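Local coordinates for vinylacetyl-CoA Delta-isomerase (Nitrosopumilus maritimus SCM1, PDB 6VJR), which binds FAD and a [4Fe-4S] cluster and probably acts as a 4-hydroxybutyryl-CoA dehydratase with vinylacetyl-CoA Delta-isomerase activity, at residues 19-23 with 24-28; 216-219 with 220-223; 404-407 with 408-412. One frame throughout, in Å; residues are numbered along the deposited sequence.

Interaction 1 of 3, residues 19-23 with 24-28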
loop_
_atom_site.group_PDB
_atom_site.type_symbol
_atom_site.label_atom_id
_atom_site.label_comp_id
_atom_site.label_asym_id
_atom_site.label_seq_id
_atom_site.Cartn_x
_atom_site.Cartn_y
_atom_site.Cartn_z
ATOM N N VAL A 19 -42.347 -5.355 12.513
ATOM C CA VAL A 19 -41.212 -5.245 11.601
ATOM C C VAL A 19 -41.664 -4.618 10.292
ATOM O O VAL A 19 -42.514 -5.174 9.604
ATOM C CB VAL A 19 -40.551 -6.603 11.315
ATOM C CG1 VAL A 19 -39.413 -6.493 10.314
ATOM C CG2 VAL A 19 -40.101 -7.294 12.578
ATOM N N TYR A 20 -41.055 -3.492 9.943
ATOM C CA TYR A 20 -41.329 -2.860 8.659
ATOM C C TYR A 20 -40.218 -3.187 7.667
ATOM O O TYR A 20 -39.054 -2.980 7.985
ATOM C CB TYR A 20 -41.453 -1.346 8.807
ATOM C CG TYR A 20 -42.739 -0.957 9.508
ATOM C CD1 TYR A 20 -43.969 -1.101 8.886
ATOM C CD2 TYR A 20 -42.719 -0.478 10.794
ATOM C CE1 TYR A 20 -45.151 -0.780 9.527
ATOM C CE2 TYR A 20 -43.890 -0.115 11.422
ATOM C CZ TYR A 20 -45.117 -0.272 10.797
ATOM O OH TYR A 20 -46.313 -0.005 11.425
ATOM N N LEU A 21 -40.611 -3.689 6.479
ATOM C CA LEU A 21 -39.687 -3.920 5.373
ATOM C C LEU A 21 -40.401 -3.565 4.082
ATOM O O LEU A 21 -41.445 -4.133 3.777
ATOM C CB LEU A 21 -39.237 -5.384 5.397
ATOM C CG LEU A 21 -38.405 -5.870 4.205
ATOM C CD1 LEU A 21 -37.203 -5.002 3.921
ATOM C CD2 LEU A 21 -37.973 -7.278 4.506
ATOM N N PHE A 22 -39.840 -2.599 3.329
ATOM C CA PHE A 22 -40.424 -2.148 2.085
ATOM C C PHE A 22 -41.856 -1.660 2.278
ATOM O O PHE A 22 -42.713 -1.830 1.383
ATOM C CB PHE A 22 -40.387 -3.245 1.017
ATOM C CG PHE A 22 -38.998 -3.694 0.628
ATOM C CD1 PHE A 22 -38.000 -2.774 0.315
ATOM C CD2 PHE A 22 -38.715 -5.052 0.515
ATOM C CE1 PHE A 22 -36.741 -3.213 -0.069
ATOM C CE2 PHE A 22 -37.437 -5.492 0.175
ATOM C CZ PHE A 22 -36.447 -4.552 -0.089
ATOM N N GLY A 23 -42.077 -0.969 3.404
ATOM C CA GLY A 23 -43.342 -0.312 3.671
ATOM C C GLY A 23 -44.475 -1.268 4.046
ATOM O O GLY A 23 -45.637 -0.873 3.961
ATOM N N GLU A 24 -44.140 -2.503 4.437
ATOM C CA GLU A 24 -45.140 -3.471 4.829
ATOM C C GLU A 24 -44.718 -4.081 6.161
ATOM O O GLU A 24 -43.527 -4.205 6.419
ATOM C CB GLU A 24 -45.238 -4.572 3.784
ATOM C CG GLU A 24 -45.648 -4.079 2.410
ATOM C CD GLU A 24 -47.112 -3.745 2.225
ATOM O OE1 GLU A 24 -47.401 -3.210 1.140
ATOM O OE2 GLU A 24 -47.943 -3.978 3.150
ATOM N N LEU A 25 -45.716 -4.428 6.982
ATOM C CA LEU A 25 -45.461 -5.236 8.152
ATOM C C LEU A 25 -45.145 -6.674 7.747
ATOM O O LEU A 25 -45.839 -7.281 6.942
ATOM C CB LEU A 25 -46.703 -5.232 9.008
ATOM C CG LEU A 25 -46.962 -3.985 9.850
ATOM C CD1 LEU A 25 -48.388 -4.012 10.409
ATOM C CD2 LEU A 25 -45.978 -3.814 10.965
ATOM N N VAL A 26 -44.062 -7.202 8.288
ATOM C CA VAL A 26 -43.689 -8.565 8.037
ATOM C C VAL A 26 -44.385 -9.416 9.099
ATOM O O VAL A 26 -44.036 -9.366 10.266
ATOM C CB VAL A 26 -42.172 -8.763 8.081
ATOM C CG1 VAL A 26 -41.799 -10.196 7.794
ATOM C CG2 VAL A 26 -41.437 -7.831 7.117
ATOM N N LYS A 27 -45.297 -10.283 8.676
ATOM C CA LYS A 27 -46.078 -11.053 9.629
ATOM C C LYS A 27 -45.264 -12.204 10.213
ATOM O O LYS A 27 -45.369 -12.506 11.413
ATOM C CB LYS A 27 -47.379 -11.456 8.917
ATOM C CG LYS A 27 -48.284 -10.275 8.526
ATOM C CD LYS A 27 -48.526 -9.250 9.637
ATOM C CE LYS A 27 -49.386 -8.071 9.251
ATOM N NZ LYS A 27 -50.679 -8.497 8.717
ATOM N N GLU A 28 -44.495 -12.880 9.360
ATOM C CA GLU A 28 -43.714 -14.005 9.826
ATOM C C GLU A 28 -42.327 -13.921 9.201
ATOM O O GLU A 28 -42.091 -14.452 8.098
ATOM C CB GLU A 28 -44.404 -15.313 9.466
ATOM C CG GLU A 28 -43.640 -16.525 9.982
ATOM C CD GLU A 28 -43.301 -16.403 11.463
ATOM O OE1 GLU A 28 -44.269 -16.606 12.262
ATOM O OE2 GLU A 28 -42.112 -16.050 11.792
HETATM O O HOH W 1 -44.652 -7.100 11.756
#

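Interaction 2 of 3, residues 216-219 with 220-223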
loop_
_atom_site.group_PDB
_atom_site.type_symbol
_atom_site.label_atom_id
_atom_site.label_comp_id
_atom_site.label_asym_id
_atom_site.label_seq_id
_atom_site.Cartn_x
_atom_site.Cartn_y
_atom_site.Cartn_z
ATOM N N ALA A 216 -31.767 -5.318 29.546
ATOM C CA ALA A 216 -32.131 -6.387 28.632
ATOM C C ALA A 216 -33.639 -6.346 28.412
ATOM O O ALA A 216 -34.427 -6.305 29.363
ATOM C CB ALA A 216 -31.723 -7.670 29.224
ATOM N N ILE A 217 -34.025 -6.442 27.148
ATOM C CA ILE A 217 -35.422 -6.471 26.778
ATOM C C ILE A 217 -35.670 -7.709 25.923
ATOM O O ILE A 217 -34.823 -8.094 25.104
ATOM C CB ILE A 217 -35.862 -5.197 26.053
ATOM C CG1 ILE A 217 -35.160 -4.977 24.747
ATOM C CG2 ILE A 217 -35.700 -3.982 26.946
ATOM C CD1 ILE A 217 -35.732 -3.849 23.921
ATOM N N PRO A 218 -36.847 -8.357 26.065
ATOM C CA PRO A 218 -37.216 -9.407 25.128
ATOM C C PRO A 218 -37.441 -8.798 23.747
ATOM O O PRO A 218 -37.925 -7.669 23.642
ATOM C CB PRO A 218 -38.421 -10.060 25.796
ATOM C CG PRO A 218 -39.067 -8.867 26.461
ATOM C CD PRO A 218 -37.915 -8.059 27.028
ATOM N N ALA A 219 -37.170 -9.573 22.701
ATOM C CA ALA A 219 -37.319 -9.040 21.357
ATOM C C ALA A 219 -38.766 -8.646 21.083
ATOM O O ALA A 219 -38.996 -7.799 20.240
ATOM C CB ALA A 219 -36.884 -10.054 20.323
ATOM N N ASP A 220 -39.732 -9.264 21.783
ATOM C CA ASP A 220 -41.159 -8.951 21.614
ATOM C C ASP A 220 -41.684 -7.901 22.602
ATOM O O ASP A 220 -42.889 -7.800 22.752
ATOM C CB ASP A 220 -42.019 -10.205 21.685
ATOM C CG ASP A 220 -42.050 -10.948 23.004
ATOM O OD1 ASP A 220 -41.302 -10.524 23.923
ATOM O OD2 ASP A 220 -42.861 -11.932 23.108
ATOM N N ALA A 221 -40.805 -7.129 23.269
ATOM C CA ALA A 221 -41.223 -6.072 24.176
ATOM C C ALA A 221 -42.184 -5.087 23.514
ATOM O O ALA A 221 -41.986 -4.697 22.365
ATOM C CB ALA A 221 -40.023 -5.341 24.692
ATOM N N LYS A 222 -43.172 -4.641 24.302
ATOM C CA LYS A 222 -44.084 -3.582 23.863
ATOM C C LYS A 222 -43.323 -2.265 23.708
ATOM O O LYS A 222 -42.450 -1.948 24.502
ATOM C CB LYS A 222 -45.237 -3.480 24.875
ATOM C CG LYS A 222 -46.090 -4.737 24.844
ATOM C CD LYS A 222 -46.619 -5.194 23.483
ATOM C CE LYS A 222 -47.543 -6.388 23.569
ATOM N NZ LYS A 222 -47.867 -6.905 22.237
ATOM N N GLY A 223 -43.637 -1.515 22.656
ATOM C CA GLY A 223 -43.064 -0.198 22.431
ATOM C C GLY A 223 -41.895 -0.219 21.450
ATOM O O GLY A 223 -41.333 0.831 21.137
HETATM O O HOH W 2 -41.184 -6.132 20.090
#

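Interaction 3 of 3, residues 404-407 with 408-412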
loop_
_atom_site.group_PDB
_atom_site.type_symbol
_atom_site.label_atom_id
_atom_site.label_comp_id
_atom_site.label_asym_id
_atom_site.label_seq_id
_atom_site.Cartn_x
_atom_site.Cartn_y
_atom_site.Cartn_z
ATOM N N PRO A 404 -29.626 -22.159 -24.169
ATOM C CA PRO A 404 -28.646 -22.889 -24.955
ATOM C C PRO A 404 -27.486 -22.050 -25.497
ATOM O O PRO A 404 -26.361 -22.550 -25.590
ATOM C CB PRO A 404 -29.487 -23.483 -26.115
ATOM C CG PRO A 404 -30.871 -23.566 -25.513
ATOM C CD PRO A 404 -30.997 -22.329 -24.684
ATOM N N LEU A 405 -27.767 -20.761 -25.755
ATOM C CA LEU A 405 -26.758 -19.821 -26.194
ATOM C C LEU A 405 -25.746 -19.576 -25.075
ATOM O O LEU A 405 -24.564 -19.520 -25.331
ATOM C CB LEU A 405 -27.399 -18.533 -26.692
ATOM C CG LEU A 405 -28.326 -18.690 -27.909
ATOM C CD1 LEU A 405 -28.962 -17.374 -28.327
ATOM C CD2 LEU A 405 -27.644 -19.317 -29.102
ATOM N N LEU A 406 -26.235 -19.435 -23.835
ATOM C CA LEU A 406 -25.374 -19.230 -22.687
ATOM C C LEU A 406 -24.562 -20.489 -22.373
ATOM O O LEU A 406 -23.393 -20.383 -22.028
ATOM C CB LEU A 406 -26.190 -18.765 -21.500
ATOM C CG LEU A 406 -26.810 -17.385 -21.671
ATOM C CD1 LEU A 406 -27.741 -17.050 -20.538
ATOM C CD2 LEU A 406 -25.746 -16.274 -21.840
ATOM N N LYS A 407 -25.185 -21.672 -22.450
ATOM C CA LYS A 407 -24.481 -22.911 -22.201
ATOM C C LYS A 407 -23.349 -23.115 -23.212
ATOM O O LYS A 407 -22.296 -23.638 -22.870
ATOM C CB LYS A 407 -25.462 -24.084 -22.202
ATOM C CG LYS A 407 -26.406 -24.069 -21.022
ATOM C CD LYS A 407 -27.500 -25.136 -21.005
ATOM C CE LYS A 407 -28.251 -25.156 -19.738
ATOM N NZ LYS A 407 -29.161 -24.008 -19.591
ATOM N N LYS A 408 -23.553 -22.668 -24.439
ATOM C CA LYS A 408 -22.529 -22.756 -25.468
ATOM C C LYS A 408 -21.422 -21.714 -25.222
ATOM O O LYS A 408 -20.244 -22.043 -25.139
ATOM C CB LYS A 408 -23.210 -22.547 -26.820
ATOM C CG LYS A 408 -22.259 -22.399 -27.999
ATOM C CD LYS A 408 -22.998 -22.179 -29.305
ATOM C CE LYS A 408 -22.065 -21.829 -30.418
ATOM N NZ LYS A 408 -21.399 -23.026 -30.895
ATOM N N TYR A 409 -21.820 -20.454 -25.069
ATOM C CA TYR A 409 -20.868 -19.354 -25.143
ATOM C C TYR A 409 -20.146 -19.071 -23.831
ATOM O O TYR A 409 -19.077 -18.466 -23.886
ATOM C CB TYR A 409 -21.530 -18.116 -25.729
ATOM C CG TYR A 409 -21.564 -18.232 -27.245
ATOM C CD1 TYR A 409 -20.397 -18.250 -27.983
ATOM C CD2 TYR A 409 -22.752 -18.381 -27.933
ATOM C CE1 TYR A 409 -20.421 -18.361 -29.360
ATOM C CE2 TYR A 409 -22.797 -18.496 -29.317
ATOM C CZ TYR A 409 -21.624 -18.490 -30.039
ATOM O OH TYR A 409 -21.675 -18.574 -31.418
ATOM N N LEU A 410 -20.702 -19.468 -22.676
ATOM C CA LEU A 410 -20.049 -19.185 -21.401
ATOM C C LEU A 410 -19.254 -20.382 -20.877
ATOM O O LEU A 410 -18.935 -20.491 -19.687
ATOM C CB LEU A 410 -21.068 -18.653 -20.410
ATOM C CG LEU A 410 -21.765 -17.368 -20.850
ATOM C CD1 LEU A 410 -22.560 -16.861 -19.673
ATOM C CD2 LEU A 410 -20.799 -16.287 -21.354
ATOM N N ALA A 411 -18.911 -21.275 -21.799
ATOM C CA ALA A 411 -17.962 -22.338 -21.515
ATOM C C ALA A 411 -16.659 -21.785 -20.937
ATOM O O ALA A 411 -16.140 -20.762 -21.339
ATOM C CB ALA A 411 -17.688 -23.114 -22.766
ATOM N N GLY A 412 -16.099 -22.512 -19.999
ATOM C CA GLY A 412 -14.720 -22.346 -19.593
ATOM C C GLY A 412 -13.888 -23.431 -20.285
ATOM O O GLY A 412 -14.071 -23.759 -21.475
#

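Interaction 1 of 3, residues 19-23 with 24-28
Y20 faces L25 and L21 faces E24 in an antiparallel beta hairpin with a two-residue loop (F22 and G23), Y20-L25 being a non-hydrogen-bonded pair and L21-E24 a hydrogen-bonded one, closed by a type I' turn from L21 to E24. L21 N donates to E24 O at 3.0 Å, while the return bond from E24 N to L21 O is longer, 3.2 Å, with the donor well above the carbonyl plane. Beyond the Y20-L25 pair, V26 N reaches V19 O at 2.9 Å, and a water bridges V19 N and V26 O. F22 and G23, at the turn's corners, both have positive phi.

On one face of the hairpin, L25 lays its CD2 methyl over the Y20 ring, 3.9 Å from the centroid and 28° off the normal, a CH-pi contact; the closest ring atom is CE1, 3.5 Å from CD2. The two side chains run side by side in the same direction, since each holds CG anti to its carbonyl carbon (chi1 -72° in Y20, -78° in L25). Elsewhere V26 supplies one methyl, CG2, to two partners: CB of L21 at 3.7 Å and CG1 of V19 at 4.0 Å.

Y20 also meets the ring of H399 of the second subunit, whose D396 accepts hydrogen bonds from F22 N and G23 N. A serine in place of Y20 would probably leave the L25 methyl without an aromatic face and H399 of the second subunit without its ring partner. Chemically, the hairpin is thus held by main-chain bonds and apolar contacts, while its turn offers two N-H groups to a carboxylate across the subunit interface.

Interaction 2 of 3, residues 216-219 with 220-223
A type I beta turn from P218 to A221 reverses the chain where strand 213-218 ends, starting the short connection to strand 224-228. Its closing bond runs from A221 N to P218 O at 3.0 Å, with an N-H...O angle of 157°; the donor stands 56° out of the carbonyl plane. A219 and D220 occupy the two corners.

Side chains add to this bond. CB of A221 lies 3.3 Å from P218 O and makes a small apolar contact with P218 CG at 4.1 Å, so that A221 meets P218 through both main chain and ring. D220 crosses P218 at about a right angle, its OD1 coming to 3.5 Å from P218 CB. With chi1 at 65°, CG of D220 sits between its own N and carbonyl carbon, which turns the carboxylate back across the proline ring.

A water donates to both A219 O and A221 O, each at 2.8 Å, linking two carbonyls across the second half of the turn. A219 O is gripped a second time by the hydroxyl of Y226, on the strand that follows. At the strand end, I217 packs on V262 and I264, and its backbone pairs with I196 of the neighbouring strand.

An i to i+3 bond of this kind is the classic closure of a type I beta turn; here the turn leads from a strand of one sheet toward a strand of another.

Interaction 3 of 3, residues 404-407 with 408-412
L406 and L410, one helical turn apart, lie side by side and point the same way, CD2 of L406 meeting CD1 of L410 at 3.9 Å. L406 lies in the last turn of helix 402-409, and L410 is the first residue after it to leave helical backbone angles. Three successive i to i+4 bonds, 2.9-3.0 Å long, carry the turn to its end: K408 N to P404 O, Y409 N to L405 O and L410 N to L406 O. The final bond therefore holds L410 against the helix even as the chain turns off.

Around this shell, L406 packs on P392 and L410 on L391 of the same chain, while L410 O receives a hydrogen bond from R421. The side chain of L410 lies about 9 Å from a bound FAD. K407 makes a cation-pi contact with F397. The second subunit covers another part of the helix: I227, L256 and G182 of that subunit pack on L405, L406 and Y409, respectively.

K408 carries its ammonium group (NZ) to salt bridges with D163 and D165 of the second subunit. With CG anti to the backbone N (chi1 171°), the start of the lysine chain passes beside the Y409 ring, K408 CG standing 4.0 Å above one face, toward the rim, whereas L405 O approaches that ring at its edge, 3.4 Å from Y409 CD2.

How the interactions relate
The three contacts follow one another along the chain. Interactions 1 and 2 lie on the same side of the chain's centre, their own centres about 18 Å apart and their nearest atoms about 8 Å, without touching. Strand 224-228 connects them: it runs parallel to strand 19-21 of the hairpin and follows the turn of interaction 2, which ends a strand of the other sheet. Interaction 3, in the C-terminal 4-hydroxyphenylacetate 3-hydroxylase-like part, is about 40 Å from interaction 1 and 52 Å from interaction 2, between centres. Interactions 1 and 3 both meet the second subunit, so widely separated parts of the chain contribute to contacts with it in the four-chain assembly.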